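Type II restriction enzyme BsoBI (Geobacillus stearothermophilus, PDB 1DC1) cuts double-stranded DNA as a homodimeric type II restriction endonuclease, recognising the degenerate sequence 5'-CYCGRG-3' and cleaving after the first cytosine. Local coordinates at residues Ala138-Leu150 / Leu307-Ile321. Sequence-based numbering, arbitrary orientation.
Sequences AQQKLTRAIISAL and LTKTEQVGSLCRWII
Lys141 NZ donates a hydrogen bond to the backbone Leu307 O at 3.0 Å. The bond ties the long helix 110-152 to the turn between strand 303-306 and the C-terminal helix 310-321. Both helices belong to the PDDEXK nuclease fold and pack on its mixed sheet: Leu150 also touches strand 184-191, and Leu316 touches strands 276-281 and 303-306. The ammonium lies off the carbonyl plane, tilted by 31°. With chi1 at 179° and the rest of the chain extended, the lysine runs past the Leu307 side chain, the two pointing opposite ways, and brings NZ to the carbonyl. The segment axes of the two helices cross at -60° and approach to 9.0 Å. Ala145, Cys317 and Ala149 lie between them, each pointing toward the other segment. Ala145 CB meets both Val313 CG1 and Cys317 SG, each at 3.6 Å. The sulfur also touches Leu142 CD1 and Ile146 CG1, so three residues of the long helix touch it. Ile146 CD1 reaches Ile320 CG2 at 3.9 Å, the two side chains crossing at about a right angle. Further along, Ile321 spreads its branches over Ala149 and Leu150. An alanine in place of Ile321 is likely to open a gap beside Ala149 and cost Leu150 CD2 its contact with the second helix. Ile321 CG2 lies 3.8 Å from Leu150 CD2, while Ile321 CD1 presses on Ala149 CB at 3.4 Å, a close approach for two methyl carbons.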
ATOM      1  N   ALA D 138      -7.091  -4.347 -14.541  1.00 14.54           N
ATOM      2  CA  ALA D 138      -7.008  -5.779 -14.268  1.00 18.12           C
ATOM      3  C   ALA D 138      -8.416  -6.377 -14.364  1.00 19.36           C
ATOM      4  O   ALA D 138      -8.635  -7.423 -14.988  1.00 20.01           O
ATOM      5  CB  ALA D 138      -6.463  -6.026 -12.901  1.00 18.11           C
ATOM      6  N   GLN D 139      -9.385  -5.722 -13.737  1.00 15.46           N
ATOM      7  CA  GLN D 139     -10.742  -6.219 -13.786  1.00 16.54           C
ATOM      8  C   GLN D 139     -11.160  -6.284 -15.256  1.00 16.75           C
ATOM      9  O   GLN D 139     -11.790  -7.254 -15.663  1.00 16.76           O
ATOM     10  CB  GLN D 139     -11.707  -5.295 -13.005  1.00 16.52           C
ATOM     11  CG  GLN D 139     -13.219  -5.452 -13.329  1.00 18.43           C
ATOM     12  CD  GLN D 139     -14.151  -4.513 -12.519  1.00 22.29           C
ATOM     13  OE1 GLN D 139     -13.788  -4.016 -11.455  1.00 25.35           O
ATOM     14  NE2 GLN D 139     -15.366  -4.273 -13.045  1.00 25.37           N
ATOM     15  N   GLN D 140     -10.840  -5.256 -16.052  1.00 14.23           N
ATOM     16  CA  GLN D 140     -11.216  -5.265 -17.464  1.00 14.31           C
ATOM     17  C   GLN D 140     -10.605  -6.424 -18.257  1.00 15.96           C
ATOM     18  O   GLN D 140     -11.256  -6.983 -19.167  1.00 15.26           O
ATOM     19  CB  GLN D 140     -10.850  -3.944 -18.125  1.00 15.59           C
ATOM     20  CG  GLN D 140     -11.714  -2.804 -17.591  1.00 18.85           C
ATOM     21  CD  GLN D 140     -11.204  -1.465 -18.059  1.00 23.08           C
ATOM     22  OE1 GLN D 140     -10.455  -1.384 -19.027  1.00 23.53           O
ATOM     23  NE2 GLN D 140     -11.611  -0.408 -17.383  1.00 23.99           N
ATOM     24  N   LYS D 141      -9.368  -6.783 -17.907  1.00 14.27           N
ATOM     25  CA  LYS D 141      -8.665  -7.871 -18.562  1.00 15.44           C
ATOM     26  C   LYS D 141      -9.363  -9.202 -18.283  1.00 16.16           C
ATOM     27  O   LYS D 141      -9.530 -10.009 -19.200  1.00 13.27           O
ATOM     28  CB  LYS D 141      -7.239  -7.935 -18.050  1.00 15.85           C
ATOM     29  CG  LYS D 141      -6.482  -9.073 -18.679  1.00 22.55           C
ATOM     30  CD  LYS D 141      -5.021  -8.850 -18.487  1.00 29.53           C
ATOM     31  CE  LYS D 141      -4.241  -9.989 -19.091  1.00 32.23           C
ATOM     32  NZ  LYS D 141      -2.795  -9.742 -18.916  1.00 36.86           N
ATOM     33  N   LEU D 142      -9.768  -9.417 -17.022  1.00 11.68           N
ATOM     34  CA  LEU D 142     -10.442 -10.646 -16.684  1.00 12.32           C
ATOM     35  C   LEU D 142     -11.806 -10.710 -17.389  1.00 16.70           C
ATOM     36  O   LEU D 142     -12.202 -11.754 -17.891  1.00 15.90           O
ATOM     37  CB  LEU D 142     -10.648 -10.764 -15.183  1.00 14.97           C
ATOM     38  CG  LEU D 142     -11.240 -12.136 -14.805  1.00 15.66           C
ATOM     39  CD1 LEU D 142     -10.176 -13.194 -15.053  1.00 15.06           C
ATOM     40  CD2 LEU D 142     -11.709 -12.178 -13.346  1.00 19.82           C
ATOM     41  N   THR D 143     -12.534  -9.594 -17.427  1.00 15.47           N
ATOM     42  CA  THR D 143     -13.838  -9.571 -18.090  1.00 16.40           C
ATOM     43  C   THR D 143     -13.677  -9.878 -19.594  1.00 18.05           C
ATOM     44  O   THR D 143     -14.479 -10.616 -20.180  1.00 13.82           O
ATOM     45  CB  THR D 143     -14.543  -8.198 -17.937  1.00 13.43           C
ATOM     46  OG1 THR D 143     -14.897  -7.997 -16.576  1.00 13.82           O
ATOM     47  CG2 THR D 143     -15.821  -8.161 -18.732  1.00 10.53           C
ATOM     48  N   ARG D 144     -12.647  -9.307 -20.217  1.00 15.32           N
ATOM     49  CA  ARG D 144     -12.412  -9.549 -21.644  1.00 14.40           C
ATOM     50  C   ARG D 144     -12.197 -11.042 -21.846  1.00 15.12           C
ATOM     51  O   ARG D 144     -12.711 -11.609 -22.816  1.00 15.01           O
ATOM     52  CB  ARG D 144     -11.184  -8.770 -22.132  1.00 15.24           C
ATOM     53  CG  ARG D 144     -10.834  -8.970 -23.584  1.00 14.78           C
ATOM     54  CD  ARG D 144     -11.853  -8.213 -24.432  1.00 23.75           C
ATOM     55  NE  ARG D 144     -12.819  -9.123 -25.059  1.00 24.13           N
ATOM     56  CZ  ARG D 144     -13.940  -8.758 -25.689  1.00 18.27           C
ATOM     57  NH1 ARG D 144     -14.294  -7.479 -25.803  1.00 14.15           N
ATOM     58  NH2 ARG D 144     -14.674  -9.701 -26.258  1.00 19.31           N
ATOM     59  N   ALA D 145     -11.439 -11.683 -20.950  1.00 12.96           N
ATOM     60  CA  ALA D 145     -11.195 -13.134 -21.051  1.00 12.73           C
ATOM     61  C   ALA D 145     -12.513 -13.955 -20.880  1.00 14.98           C
ATOM     62  O   ALA D 145     -12.741 -14.939 -21.575  1.00 14.31           O
ATOM     63  CB  ALA D 145     -10.154 -13.558 -20.021  1.00 12.43           C
ATOM     64  N   ILE D 146     -13.376 -13.511 -19.971  1.00 15.18           N
ATOM     65  CA  ILE D 146     -14.657 -14.138 -19.695  1.00 14.50           C
ATOM     66  C   ILE D 146     -15.592 -13.991 -20.901  1.00 14.39           C
ATOM     67  O   ILE D 146     -16.126 -14.988 -21.369  1.00 15.61           O
ATOM     68  CB  ILE D 146     -15.337 -13.484 -18.443  1.00 22.26           C
ATOM     69  CG1 ILE D 146     -14.496 -13.781 -17.162  1.00 17.74           C
ATOM     70  CG2 ILE D 146     -16.864 -13.924 -18.372  1.00 17.70           C
ATOM     71  CD1 ILE D 146     -15.051 -14.848 -16.293  1.00 30.74           C
ATOM     72  N   ILE D 147     -15.806 -12.772 -21.395  1.00 13.19           N
ATOM     73  CA  ILE D 147     -16.690 -12.598 -22.560  1.00 16.17           C
ATOM     74  C   ILE D 147     -16.139 -13.254 -23.830  1.00 15.19           C
ATOM     75  O   ILE D 147     -16.899 -13.805 -24.608  1.00 11.38           O
ATOM     76  CB  ILE D 147     -17.134 -11.089 -22.769  1.00 14.24           C
ATOM     77  CG1 ILE D 147     -15.994 -10.167 -23.174  1.00 12.98           C
ATOM     78  CG2 ILE D 147     -17.777 -10.593 -21.449  1.00 16.86           C
ATOM     79  CD1 ILE D 147     -16.455  -8.726 -23.214  1.00 14.07           C
ATOM     80  N   SER D 148     -14.823 -13.259 -24.025  1.00 14.67           N
ATOM     81  CA  SER D 148     -14.289 -13.964 -25.186  1.00 18.57           C
ATOM     82  C   SER D 148     -14.536 -15.460 -25.054  1.00 14.73           C
ATOM     83  O   SER D 148     -14.878 -16.112 -26.039  1.00 14.30           O
ATOM     84  CB  SER D 148     -12.810 -13.697 -25.359  1.00 18.90           C
ATOM     85  OG  SER D 148     -12.719 -12.471 -26.039  1.00 19.04           O
ATOM     86  N   ALA D 149     -14.367 -16.010 -23.858  1.00 12.92           N
ATOM     87  CA  ALA D 149     -14.650 -17.420 -23.650  1.00 15.79           C
ATOM     88  C   ALA D 149     -16.130 -17.737 -23.991  1.00 18.76           C
ATOM     89  O   ALA D 149     -16.417 -18.773 -24.590  1.00 16.75           O
ATOM     90  CB  ALA D 149     -14.360 -17.815 -22.212  1.00 17.78           C
ATOM     91  N   LEU D 150     -17.066 -16.860 -23.610  1.00 15.14           N
ATOM     92  CA  LEU D 150     -18.509 -17.061 -23.900  1.00 12.52           C
ATOM     93  C   LEU D 150     -18.711 -16.945 -25.408  1.00 16.60           C
ATOM     94  O   LEU D 150     -19.413 -17.779 -26.006  1.00 13.69           O
ATOM     95  CB  LEU D 150     -19.427 -16.019 -23.189  1.00 14.09           C
ATOM     96  CG  LEU D 150     -19.488 -16.145 -21.648  1.00 14.79           C
ATOM     97  CD1 LEU D 150     -20.061 -14.935 -20.960  1.00 14.56           C
ATOM     98  CD2 LEU D 150     -20.327 -17.333 -21.344  1.00 16.19           C
ATOM     99  N   LEU D 307      -2.371 -13.733 -13.808  1.00 17.09           N
ATOM    100  CA  LEU D 307      -3.039 -12.848 -14.757  1.00 14.07           C
ATOM    101  C   LEU D 307      -2.181 -12.445 -15.973  1.00 14.96           C
ATOM    102  O   LEU D 307      -2.730 -12.067 -17.001  1.00 13.67           O
ATOM    103  CB  LEU D 307      -3.606 -11.605 -14.016  1.00 10.56           C
ATOM    104  CG  LEU D 307      -4.512 -10.594 -14.776  1.00 13.57           C
ATOM    105  CD1 LEU D 307      -5.896 -11.185 -15.082  1.00 11.99           C
ATOM    106  CD2 LEU D 307      -4.683  -9.312 -13.945  1.00 15.96           C
ATOM    107  N   THR D 308      -0.859 -12.534 -15.890  1.00 12.60           N
ATOM    108  CA  THR D 308      -0.037 -12.165 -17.054  1.00 12.47           C
ATOM    109  C   THR D 308       0.154 -13.345 -18.024  1.00 17.93           C
ATOM    110  O   THR D 308       0.774 -13.189 -19.080  1.00 17.79           O
ATOM    111  CB  THR D 308       1.364 -11.650 -16.636  1.00 17.56           C
ATOM    112  OG1 THR D 308       2.140 -12.735 -16.148  1.00 15.58           O
ATOM    113  CG2 THR D 308       1.240 -10.569 -15.543  1.00 15.45           C
ATOM    114  N   LYS D 309      -0.382 -14.521 -17.663  1.00 15.80           N
ATOM    115  CA  LYS D 309      -0.267 -15.717 -18.480  1.00 14.40           C
ATOM    116  C   LYS D 309      -1.611 -16.130 -19.054  1.00 16.47           C
ATOM    117  O   LYS D 309      -2.476 -16.736 -18.399  1.00 16.81           O
ATOM    118  CB  LYS D 309       0.341 -16.816 -17.666  1.00 13.21           C
ATOM    119  CG  LYS D 309       1.657 -16.410 -17.038  1.00 15.90           C
ATOM    120  CD  LYS D 309       2.306 -17.568 -16.310  1.00 16.77           C
ATOM    121  CE  LYS D 309       3.506 -17.118 -15.510  1.00 17.81           C
ATOM    122  NZ  LYS D 309       4.500 -18.218 -15.372  1.00 22.89           N
ATOM    123  N   THR D 310      -1.756 -15.752 -20.311  1.00 14.99           N
ATOM    124  CA  THR D 310      -2.947 -16.027 -21.109  1.00 21.27           C
ATOM    125  C   THR D 310      -3.546 -17.408 -21.020  1.00 18.16           C
ATOM    126  O   THR D 310      -4.766 -17.552 -20.915  1.00 18.44           O
ATOM    127  CB  THR D 310      -2.640 -15.816 -22.580  1.00 29.42           C
ATOM    128  OG1 THR D 310      -1.797 -14.673 -22.696  1.00 39.94           O
ATOM    129  CG2 THR D 310      -3.907 -15.636 -23.376  1.00 24.93           C
ATOM    130  N   GLU D 311      -2.705 -18.432 -21.095  1.00 14.68           N
ATOM    131  CA  GLU D 311      -3.250 -19.765 -21.053  1.00 19.39           C
ATOM    132  C   GLU D 311      -3.878 -20.074 -19.718  1.00 21.38           C
ATOM    133  O   GLU D 311      -4.861 -20.822 -19.677  1.00 20.87           O
ATOM    134  CB  GLU D 311      -2.185 -20.791 -21.359  1.00 25.94           C
ATOM    135  CG  GLU D 311      -1.842 -20.899 -22.806  1.00 34.84           C
ATOM    136  CD  GLU D 311      -0.708 -21.880 -23.047  1.00 43.90           C
ATOM    137  OE1 GLU D 311       0.422 -21.644 -22.536  1.00 48.32           O
ATOM    138  OE2 GLU D 311      -0.960 -22.886 -23.747  1.00 43.31           O
ATOM    139  N   GLN D 312      -3.335 -19.499 -18.634  1.00 16.16           N
ATOM    140  CA  GLN D 312      -3.885 -19.761 -17.303  1.00 14.96           C
ATOM    141  C   GLN D 312      -5.171 -19.047 -17.146  1.00 13.50           C
ATOM    142  O   GLN D 312      -6.145 -19.597 -16.653  1.00 14.32           O
ATOM    143  CB  GLN D 312      -2.924 -19.314 -16.185  1.00 15.68           C
ATOM    144  CG  GLN D 312      -1.627 -20.087 -16.249  1.00 18.48           C
ATOM    145  CD  GLN D 312      -0.692 -19.880 -15.067  1.00 18.85           C
ATOM    146  OE1 GLN D 312      -1.027 -19.229 -14.077  1.00 15.09           O
ATOM    147  NE2 GLN D 312       0.521 -20.443 -15.188  1.00 17.64           N
ATOM    148  N   VAL D 313      -5.179 -17.800 -17.585  1.00 16.92           N
ATOM    149  CA  VAL D 313      -6.392 -16.995 -17.469  1.00 20.09           C
ATOM    150  C   VAL D 313      -7.513 -17.644 -18.277  1.00 18.28           C
ATOM    151  O   VAL D 313      -8.631 -17.790 -17.781  1.00 17.84           O
ATOM    152  CB  VAL D 313      -6.138 -15.514 -17.944  1.00 18.03           C
ATOM    153  CG1 VAL D 313      -7.446 -14.687 -17.968  1.00 15.16           C
ATOM    154  CG2 VAL D 313      -5.106 -14.873 -17.011  1.00 12.57           C
ATOM    155  N   GLY D 314      -7.200 -18.060 -19.503  1.00 17.95           N
ATOM    156  CA  GLY D 314      -8.204 -18.688 -20.355  1.00 16.78           C
ATOM    157  C   GLY D 314      -8.793 -19.955 -19.770  1.00 17.61           C
ATOM    158  O   GLY D 314     -10.005 -20.151 -19.776  1.00 18.44           O
ATOM    159  N   SER D 315      -7.916 -20.818 -19.262  1.00 17.74           N
ATOM    160  CA  SER D 315      -8.320 -22.070 -18.653  1.00 16.61           C
ATOM    161  C   SER D 315      -9.204 -21.759 -17.443  1.00 14.00           C
ATOM    162  O   SER D 315     -10.241 -22.373 -17.268  1.00 15.26           O
ATOM    163  CB  SER D 315      -7.030 -22.837 -18.246  1.00 17.92           C
ATOM    164  OG  SER D 315      -7.292 -23.908 -17.361  1.00 21.64           O
ATOM    165  N   LEU D 316      -8.808 -20.783 -16.622  1.00 13.68           N
ATOM    166  CA  LEU D 316      -9.584 -20.469 -15.422  1.00 16.50           C
ATOM    167  C   LEU D 316     -10.967 -19.934 -15.800  1.00 13.88           C
ATOM    168  O   LEU D 316     -11.961 -20.295 -15.177  1.00 14.89           O
ATOM    169  CB  LEU D 316      -8.802 -19.453 -14.570  1.00 17.39           C
ATOM    170  CG  LEU D 316      -9.437 -19.130 -13.215  0.50 17.13           C
ATOM    171  CD1 LEU D 316      -8.410 -19.245 -12.109  0.50 16.35           C
ATOM    172  CD2 LEU D 316     -10.001 -17.730 -13.263  0.50 17.37           C
ATOM    173  N   CYS D 317     -11.011 -19.074 -16.825  1.00 15.08           N
ATOM    174  CA  CYS D 317     -12.267 -18.472 -17.308  1.00 19.59           C
ATOM    175  C   CYS D 317     -13.223 -19.505 -17.921  1.00 18.69           C
ATOM    176  O   CYS D 317     -14.425 -19.456 -17.715  1.00 16.86           O
ATOM    177  CB  CYS D 317     -11.959 -17.370 -18.333  1.00 16.64           C
ATOM    178  SG  CYS D 317     -11.373 -15.889 -17.513  1.00 18.43           S
ATOM    179  N   ARG D 318     -12.688 -20.443 -18.683  1.00 18.62           N
ATOM    180  CA  ARG D 318     -13.524 -21.488 -19.259  1.00 18.64           C
ATOM    181  C   ARG D 318     -14.102 -22.323 -18.106  1.00 20.61           C
ATOM    182  O   ARG D 318     -15.276 -22.681 -18.114  1.00 19.96           O
ATOM    183  CB  ARG D 318     -12.671 -22.295 -20.232  1.00 23.72           C
ATOM    184  CG  ARG D 318     -13.215 -23.631 -20.599  1.00 41.69           C
ATOM    185  CD  ARG D 318     -12.471 -24.201 -21.807  1.00 52.19           C
ATOM    186  NE  ARG D 318     -13.350 -25.088 -22.576  1.00 64.90           N
ATOM    187  CZ  ARG D 318     -13.080 -26.354 -22.895  1.00 64.89           C
ATOM    188  NH1 ARG D 318     -11.934 -26.924 -22.518  1.00 64.60           N
ATOM    189  NH2 ARG D 318     -13.963 -27.047 -23.611  1.00 71.94           N
ATOM    190  N   TRP D 319     -13.284 -22.590 -17.095  1.00 17.75           N
ATOM    191  CA  TRP D 319     -13.739 -23.317 -15.941  1.00 18.25           C
ATOM    192  C   TRP D 319     -14.844 -22.519 -15.205  1.00 23.18           C
ATOM    193  O   TRP D 319     -15.862 -23.102 -14.789  1.00 21.52           O
ATOM    194  CB  TRP D 319     -12.554 -23.557 -15.014  1.00 16.12           C
ATOM    195  CG  TRP D 319     -12.963 -24.045 -13.643  1.00 20.87           C
ATOM    196  CD1 TRP D 319     -13.392 -25.301 -13.306  1.00 19.95           C
ATOM    197  CD2 TRP D 319     -12.983 -23.281 -12.437  1.00 20.47           C
ATOM    198  NE1 TRP D 319     -13.674 -25.368 -11.974  1.00 23.06           N
ATOM    199  CE2 TRP D 319     -13.429 -24.144 -11.408  1.00 23.15           C
ATOM    200  CE3 TRP D 319     -12.666 -21.949 -12.123  1.00 20.25           C
ATOM    201  CZ2 TRP D 319     -13.567 -23.721 -10.087  1.00 19.50           C
ATOM    202  CZ3 TRP D 319     -12.804 -21.528 -10.806  1.00 18.43           C
ATOM    203  CH2 TRP D 319     -13.249 -22.410  -9.806  1.00 20.30           C
ATOM    204  N   ILE D 320     -14.645 -21.198 -15.039  1.00 17.35           N
ATOM    205  CA  ILE D 320     -15.617 -20.371 -14.331  1.00 18.16           C
ATOM    206  C   ILE D 320     -16.986 -20.395 -14.981  1.00 18.13           C
ATOM    207  O   ILE D 320     -18.006 -20.489 -14.307  1.00 20.19           O
ATOM    208  CB  ILE D 320     -15.142 -18.899 -14.237  1.00 20.71           C
ATOM    209  CG1 ILE D 320     -14.356 -18.733 -12.945  1.00 22.20           C
ATOM    210  CG2 ILE D 320     -16.349 -17.912 -14.211  1.00 25.08           C
ATOM    211  CD1 ILE D 320     -13.596 -17.440 -12.874  1.00 27.38           C
ATOM    212  N   ILE D 321     -16.984 -20.308 -16.301  1.00 18.32           N
ATOM    213  CA  ILE D 321     -18.198 -20.288 -17.086  1.00 22.13           C
ATOM    214  C   ILE D 321     -18.983 -21.607 -16.967  1.00 26.10           C
ATOM    215  O   ILE D 321     -20.217 -21.635 -17.101  1.00 24.12           O
ATOM    216  CB  ILE D 321     -17.837 -19.958 -18.591  1.00 25.45           C
ATOM    217  CG1 ILE D 321     -17.608 -18.453 -18.754  1.00 22.23           C
ATOM    218  CG2 ILE D 321     -18.929 -20.384 -19.511  1.00 30.11           C
ATOM    219  CD1 ILE D 321     -16.511 -18.193 -19.658  1.00 29.91           C
TER